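Beta-galactosidase (Trichoderma reesei, PDB 3OG2) probably hydrolyses terminal non-reducing beta-D-galactose residues from beta-D-galactosides, as a member of glycoside hydrolase family 35. Local coordinates at residues H493-K498 and I547-R552; V527-T532 and Q538-G543; V454-Y457 and F462-L465. All blocks are in the same frame, centred on the assembly; numbering follows the deposited sequence.

Interaction 1: residues H493-K498 and I547-R552; sequences HEFAVK and IYMVDR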
# COMPACT_ATOMS: atom_id res chain seq x y z
N HIS A 493 -2.45 34.02 -14.00
CA HIS A 493 -1.93 34.15 -12.63
C HIS A 493 -1.15 35.43 -12.46
O HIS A 493 -0.69 36.04 -13.44
CB HIS A 493 -0.98 32.97 -12.32
CG HIS A 493 -1.83 31.75 -12.07
ND1 HIS A 493 -2.55 31.69 -10.89
CD2 HIS A 493 -2.14 30.64 -12.78
CE1 HIS A 493 -3.24 30.55 -10.90
NE2 HIS A 493 -2.99 29.93 -12.03
N GLU A 494 -1.06 35.88 -11.20
CA GLU A 494 -0.28 37.08 -10.92
C GLU A 494 0.50 36.88 -9.62
O GLU A 494 -0.03 36.23 -8.69
CB GLU A 494 -1.24 38.28 -10.85
CG GLU A 494 -0.45 39.58 -10.78
CD GLU A 494 -1.43 40.75 -10.67
OE1 GLU A 494 -2.00 41.17 -11.71
OE2 GLU A 494 -1.66 41.15 -9.49
N PHE A 495 1.70 37.42 -9.57
CA PHE A 495 2.45 37.42 -8.32
C PHE A 495 3.21 38.75 -8.23
O PHE A 495 3.42 39.43 -9.24
CB PHE A 495 3.38 36.23 -8.14
CG PHE A 495 4.44 36.08 -9.19
CD1 PHE A 495 4.11 35.56 -10.46
CD2 PHE A 495 5.74 36.42 -8.88
CE1 PHE A 495 5.12 35.38 -11.40
CE2 PHE A 495 6.74 36.26 -9.81
CZ PHE A 495 6.42 35.73 -11.06
N ALA A 496 3.61 39.08 -7.02
CA ALA A 496 4.30 40.34 -6.85
C ALA A 496 5.48 40.08 -5.91
O ALA A 496 5.34 39.37 -4.92
CB ALA A 496 3.39 41.40 -6.27
N VAL A 497 6.61 40.67 -6.23
CA VAL A 497 7.84 40.48 -5.49
C VAL A 497 8.25 41.80 -4.86
O VAL A 497 8.39 42.81 -5.57
CB VAL A 497 8.99 39.94 -6.38
CG1 VAL A 497 10.22 39.64 -5.54
CG2 VAL A 497 8.52 38.67 -7.12
N LYS A 498 8.42 41.81 -3.53
CA LYS A 498 8.92 43.05 -2.90
C LYS A 498 10.30 43.41 -3.47
O LYS A 498 10.97 42.43 -3.86
CB LYS A 498 9.01 42.89 -1.38
CG LYS A 498 7.65 42.52 -0.76
CD LYS A 498 7.87 42.65 0.78
CE LYS A 498 6.67 42.15 1.54
NZ LYS A 498 7.01 41.78 2.96
N ILE A 547 12.60 33.40 -11.73
CA ILE A 547 11.31 32.71 -11.58
C ILE A 547 11.00 31.96 -12.88
O ILE A 547 11.01 32.57 -13.95
CB ILE A 547 10.17 33.67 -11.20
CG1 ILE A 547 10.58 34.64 -10.10
CG2 ILE A 547 8.96 32.83 -10.79
CD1 ILE A 547 10.84 36.08 -10.55
N TYR A 548 10.74 30.67 -12.70
CA TYR A 548 10.32 29.79 -13.79
C TYR A 548 8.84 29.59 -13.65
O TYR A 548 8.37 29.13 -12.59
CB TYR A 548 11.04 28.45 -13.69
CG TYR A 548 12.54 28.53 -13.85
CD1 TYR A 548 13.35 29.02 -12.82
CD2 TYR A 548 13.20 28.12 -15.00
CE1 TYR A 548 14.72 29.10 -12.93
CE2 TYR A 548 14.59 28.20 -15.12
CZ TYR A 548 15.35 28.70 -14.09
OH TYR A 548 16.73 28.76 -14.20
N MET A 549 8.07 29.95 -14.68
CA MET A 549 6.60 29.94 -14.66
C MET A 549 6.13 28.87 -15.63
O MET A 549 6.32 29.07 -16.85
CB MET A 549 6.09 31.30 -15.05
CG MET A 549 6.32 32.36 -13.95
SD MET A 549 6.24 34.04 -14.65
CE MET A 549 7.95 34.22 -15.08
N VAL A 550 5.54 27.79 -15.16
CA VAL A 550 5.20 26.67 -16.01
C VAL A 550 3.73 26.28 -15.84
O VAL A 550 3.06 26.70 -14.90
CB VAL A 550 6.09 25.45 -15.70
CG1 VAL A 550 7.55 25.79 -16.01
CG2 VAL A 550 5.93 24.96 -14.26
N ASP A 551 3.24 25.43 -16.77
CA ASP A 551 1.91 24.87 -16.50
C ASP A 551 2.07 23.62 -15.66
O ASP A 551 3.14 23.02 -15.44
CB ASP A 551 1.15 24.64 -17.79
CG ASP A 551 1.69 23.52 -18.65
OD1 ASP A 551 2.86 23.10 -18.47
OD2 ASP A 551 0.93 23.12 -19.55
N ARG A 552 0.92 23.16 -15.13
CA ARG A 552 0.92 22.00 -14.24
C ARG A 552 1.53 20.78 -14.88
O ARG A 552 2.30 20.05 -14.27
CB ARG A 552 -0.54 21.66 -13.88
CG ARG A 552 -0.59 20.49 -12.92
CD ARG A 552 -2.04 19.96 -12.80
NE ARG A 552 -2.92 20.90 -12.10
CZ ARG A 552 -3.91 21.64 -12.52
NH1 ARG A 552 -4.35 21.67 -13.81
NH2 ARG A 552 -4.51 22.40 -11.62
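Phe495 reaches from its strand toward Ile547 and Met549 of residues 547-552, and its ring makes the direct side-chain contacts between the two segments. The path starts at CB, which points at the partner strand. CG stands between the backbone N and the carbonyl carbon (chi1 59°), and from there the ring carries its far atoms across the gap. Along one edge, CE1 lies 3.7 Å from Met549 SD, with Met549 CG a little farther off. At the tip, CZ is 4.0 Å from the same Met549 SD, so the sulfur sits beside the CE1-CZ bond. CZ also meets Ile547 CG2 at 3.9 Å. Across the ring, CE2 is near CG1 and CD1 of Ile547. Ile547 has two deposited conformers, so the part played by its longer branch is less certain.

The sulfur lies 5.0 Å from the centroid of the Phe495 ring and 86° off the ring normal. This is a Met-aromatic contact made at the ring edge. The Met549 chain bends at chi3 (-89°), which leaves SD, rather than the methyl CE, nearest to Phe495. Phe495 and Ile547 reach toward each other from opposite directions, and Ile547 CG2 meets the ring obliquely.

No hydrogen bond crosses here, and all three touching residues are buried. Leu485 of strand 481-487 packs against both Phe495 and Ile547, and Leu529 also touches Phe495. Replacing Phe495 with an alanine would probably open a gap between the two strands and take the ring edge away from Met549 SD. Strand 492-497 belongs to an antiparallel sheet and strand 545-551 to a second, mixed sheet. Packing of this kind, by apolar side chains between two facing sheets, is typical of a beta-sandwich core.

Interaction 2: residues V527-T532 and Q538-G543; sequences VVLQWT and QVVQLG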
# COMPACT_ATOMS: atom_id res chain seq x y z
N VAL A 527 7.57 44.48 -7.90
CA VAL A 527 7.43 44.05 -9.27
C VAL A 527 6.21 43.12 -9.37
O VAL A 527 6.13 42.11 -8.66
CB VAL A 527 8.73 43.33 -9.70
CG1 VAL A 527 8.54 42.96 -11.18
CG2 VAL A 527 10.01 44.14 -9.49
N VAL A 528 5.27 43.44 -10.22
CA VAL A 528 4.08 42.66 -10.41
C VAL A 528 4.12 41.99 -11.78
O VAL A 528 4.35 42.64 -12.79
CB VAL A 528 2.81 43.53 -10.27
CG1 VAL A 528 1.57 42.67 -10.38
CG2 VAL A 528 2.86 44.33 -8.96
N LEU A 529 3.94 40.65 -11.75
CA LEU A 529 4.08 39.86 -12.96
C LEU A 529 2.79 39.10 -13.19
O LEU A 529 2.32 38.46 -12.27
CB LEU A 529 5.23 38.84 -12.83
CG LEU A 529 6.62 39.47 -12.66
CD1 LEU A 529 6.91 39.66 -11.14
CD2 LEU A 529 7.75 38.66 -13.26
N GLN A 530 2.26 39.17 -14.40
CA GLN A 530 1.09 38.42 -14.79
C GLN A 530 1.47 37.46 -15.92
O GLN A 530 2.26 37.82 -16.80
CB GLN A 530 0.01 39.40 -15.27
CG GLN A 530 -1.39 38.86 -15.12
CD GLN A 530 -2.38 39.98 -15.34
OE1 GLN A 530 -2.54 40.28 -16.50
NE2 GLN A 530 -2.97 40.51 -14.30
N TRP A 531 0.90 36.26 -15.94
CA TRP A 531 1.24 35.35 -17.01
C TRP A 531 0.07 34.39 -17.15
O TRP A 531 -0.66 34.18 -16.16
CB TRP A 531 2.54 34.62 -16.68
CG TRP A 531 2.55 33.98 -15.28
CD1 TRP A 531 2.55 34.46 -14.00
CD2 TRP A 531 2.58 32.57 -15.05
NE1 TRP A 531 2.58 33.44 -13.05
CE2 TRP A 531 2.60 32.26 -13.63
CE3 TRP A 531 2.60 31.47 -15.97
CZ2 TRP A 531 2.63 30.98 -13.10
CZ3 TRP A 531 2.63 30.24 -15.42
CH2 TRP A 531 2.65 29.99 -14.07
N THR A 532 -0.09 33.83 -18.33
CA THR A 532 -1.11 32.80 -18.52
C THR A 532 -0.41 31.48 -18.77
O THR A 532 0.40 31.38 -19.70
CB THR A 532 -2.02 33.18 -19.71
OG1 THR A 532 -2.73 34.37 -19.36
CG2 THR A 532 -3.05 32.09 -19.95
N GLN A 538 7.65 30.45 -19.13
CA GLN A 538 8.10 31.82 -19.05
C GLN A 538 9.20 31.90 -17.97
O GLN A 538 9.09 31.22 -16.94
CB GLN A 538 6.97 32.77 -18.65
CG GLN A 538 5.65 32.52 -19.36
CD GLN A 538 5.73 32.79 -20.85
OE1 GLN A 538 5.91 33.98 -21.22
NE2 GLN A 538 5.55 31.76 -21.70
N VAL A 539 10.22 32.71 -18.20
CA VAL A 539 11.27 32.83 -17.19
C VAL A 539 11.60 34.31 -17.12
O VAL A 539 11.85 34.94 -18.15
CB VAL A 539 12.54 32.03 -17.53
CG1 VAL A 539 13.62 32.18 -16.44
CG2 VAL A 539 12.24 30.55 -17.74
N VAL A 540 11.65 34.85 -15.92
CA VAL A 540 12.01 36.23 -15.66
C VAL A 540 13.07 36.29 -14.56
O VAL A 540 12.98 35.55 -13.56
CB VAL A 540 10.78 37.09 -15.26
CG1 VAL A 540 11.22 38.52 -14.87
CG2 VAL A 540 9.76 37.09 -16.38
N GLN A 541 14.05 37.15 -14.75
CA GLN A 541 15.08 37.39 -13.75
C GLN A 541 14.87 38.77 -13.11
O GLN A 541 14.74 39.78 -13.83
CB GLN A 541 16.46 37.34 -14.39
CG GLN A 541 17.52 37.64 -13.32
CD GLN A 541 18.92 37.48 -13.86
OE1 GLN A 541 19.04 37.28 -15.07
NE2 GLN A 541 19.94 37.58 -13.01
N LEU A 542 14.80 38.82 -11.79
CA LEU A 542 14.69 40.04 -11.01
C LEU A 542 15.88 40.12 -10.07
O LEU A 542 15.92 39.50 -9.01
CB LEU A 542 13.39 40.09 -10.21
CG LEU A 542 12.07 39.80 -10.93
CD1 LEU A 542 10.92 39.80 -9.93
CD2 LEU A 542 11.83 40.81 -12.04
N GLY A 543 16.90 40.88 -10.40
CA GLY A 543 18.10 40.83 -9.57
C GLY A 543 18.68 39.43 -9.66
O GLY A 543 18.91 38.88 -10.73
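Gln538 OE1 is gripped by two backbone N-H groups, those of Asn516 and Val517, while Gln538 NE2 bonds to Ala536 O. This amide lies at one end of a buried contact between the two sheets of a beta sandwich. Strand 527-532 is in one sheet and strand 538-542 in the other. They run nearly antiparallel (168°), with their axes 9.7 Å apart at closest approach. No hydrogen bond joins them across that space, and apolar side chains fill the contact.

Val527 and Leu542 meet tip to tip, with Val527 CG1 4.0 Å from Leu542 CD2. Val527 points CG1 away from its backbone N (chi1 -177°), which brings this methyl to the leucine. Leu529 reaches both Leu542 and Val540. Its CD1 slides past Leu542 CD1 at 4.2 Å, while its other methyl goes to Val540. Away from the interface, Gln541 NE2 donates to Gly543 O at 2.8 Å, just past the end of the strand.

Leu529 CD2 meets the Val540 isopropyl group end on: it lies 3.8 Å from Val540 CG1 and 4.0 Å from both CB and CG2 of Val540.

Interaction 3: residues V454-Y457 and F462-L465; sequences VTDY and FTLL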
# COMPACT_ATOMS: atom_id res chain seq x y z
N VAL A 454 -0.90 32.49 -1.76
CA VAL A 454 -0.11 32.90 -0.61
C VAL A 454 0.09 34.41 -0.57
O VAL A 454 0.06 35.10 -1.58
CB VAL A 454 1.29 32.22 -0.60
CG1 VAL A 454 1.17 30.70 -0.48
CG2 VAL A 454 2.10 32.55 -1.84
N THR A 455 0.30 34.92 0.65
CA THR A 455 0.76 36.30 0.82
C THR A 455 1.99 36.33 1.75
O THR A 455 2.12 35.48 2.67
CB THR A 455 -0.31 37.30 1.30
OG1 THR A 455 -0.72 36.97 2.62
CG2 THR A 455 -1.57 37.28 0.40
N ASP A 456 2.87 37.30 1.54
CA ASP A 456 4.11 37.47 2.26
C ASP A 456 4.83 36.14 2.45
O ASP A 456 5.16 35.69 3.57
CB ASP A 456 3.86 38.12 3.63
CG ASP A 456 3.42 39.56 3.35
OD1 ASP A 456 4.26 40.36 2.85
OD2 ASP A 456 2.25 39.89 3.59
N TYR A 457 5.04 35.46 1.32
CA TYR A 457 5.66 34.14 1.32
C TYR A 457 7.15 34.32 1.16
O TYR A 457 7.61 34.85 0.13
CB TYR A 457 5.05 33.33 0.16
CG TYR A 457 5.61 31.94 0.08
CD1 TYR A 457 6.77 31.67 -0.70
CD2 TYR A 457 5.03 30.88 0.78
CE1 TYR A 457 7.30 30.40 -0.78
CE2 TYR A 457 5.55 29.61 0.68
CZ TYR A 457 6.67 29.38 -0.11
OH TYR A 457 7.23 28.12 -0.19
N PHE A 462 14.16 36.95 -0.62
CA PHE A 462 13.15 37.66 -1.37
C PHE A 462 11.83 37.37 -0.70
O PHE A 462 11.71 36.39 0.07
CB PHE A 462 13.11 37.17 -2.81
CG PHE A 462 14.42 37.44 -3.52
CD1 PHE A 462 15.44 36.52 -3.54
CD2 PHE A 462 14.62 38.68 -4.14
CE1 PHE A 462 16.65 36.80 -4.20
CE2 PHE A 462 15.80 39.01 -4.80
CZ PHE A 462 16.83 38.05 -4.80
N THR A 463 10.84 38.22 -1.02
CA THR A 463 9.50 37.91 -0.51
C THR A 463 8.45 38.06 -1.58
O THR A 463 8.50 39.08 -2.30
CB THR A 463 9.10 38.84 0.65
OG1 THR A 463 10.12 38.79 1.66
CG2 THR A 463 7.76 38.39 1.26
N LEU A 464 7.61 37.04 -1.70
CA LEU A 464 6.43 37.22 -2.55
C LEU A 464 5.38 37.96 -1.76
O LEU A 464 4.85 37.39 -0.79
CB LEU A 464 5.75 35.91 -2.97
CG LEU A 464 6.63 35.01 -3.83
CD1 LEU A 464 5.98 33.65 -4.07
CD2 LEU A 464 6.87 35.66 -5.17
N LEU A 465 5.07 39.18 -2.14
CA LEU A 465 3.97 39.89 -1.49
C LEU A 465 2.70 39.09 -1.67
O LEU A 465 1.92 38.95 -0.71
CB LEU A 465 3.90 41.27 -2.11
CG LEU A 465 2.76 42.12 -1.52
CD1 LEU A 465 3.13 42.48 -0.08
CD2 LEU A 465 2.53 43.36 -2.37
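Tyr457 CG is turned opposite its backbone N (chi1 -179°), and Leu464 CG opposite its carbonyl carbon (chi1 -63°). These torsions set the two side chains side by side on one face of the sheet. Tyr457 CD1 lies 4.0 Å from Leu464 CD1, which comes to the ring obliquely. Farther out, Tyr457 OH bonds to Ser372 OG.

The backbones of these two residues form an antiparallel hydrogen-bonded pair. Tyr457 N donates to Leu464 O at 2.9 Å, in the carbonyl plane. Leu464 N returns a bond of the same length, 2.9 Å, to Tyr457 O. Next to this pair the hairpin of strands 450-459 and 462-467 is broken by a G1 beta bulge, in which Asp456 and Tyr457 both face Leu464. Asp456 takes a positive phi here, and the chain turns a corner at residues 455 and 456.

The bulge changes the next bond. Asp456 N sits 3.1 Å from Leu464 O, but the angle is too poor for a hydrogen bond. It donates instead to Leu465 O at 2.9 Å, from 56° out of the carbonyl plane. Thr455 CA also approaches Leu465 O, at 3.3 Å, in a CA-H...O contact.

Asp456 and Leu465 point the same way, with Asp456 OD1 3.8 Å from Leu465 CD1. That carboxylate oxygen is also hydrogen-bonded to Ser430 OG and forms a salt bridge with Lys498 NZ. Thr455 OG1 bonds to Pro428 O. Thr463 CG2 packs 3.7 Å from Tyr457 O.

How the interactions relate
Interactions 1 and 2 are both buried and join the same two sheets of the sandwich. Strands 492-497 and 527-532 are neighbours in one sheet, and strands 545-551 and 538-542 are neighbours in the other. Met549 N to Gln538 O and His493 N to Trp531 O are probable backbone bonds that tie the two contacts together. The centres of interactions 1 and 2 are about 6 Å apart. Interaction 3 lies within the first sheet, where strand 462-467 adjoins strand 492-497. Lys498 of interaction 1 forms a salt bridge with Asp456 there, and Lys498 N to Thr463 O is a probable hydrogen bond. Interaction 3 is mainly backbone hydrogen bonding, partly exposed; interactions 1 and 2 cross between sheets with apolar side chains.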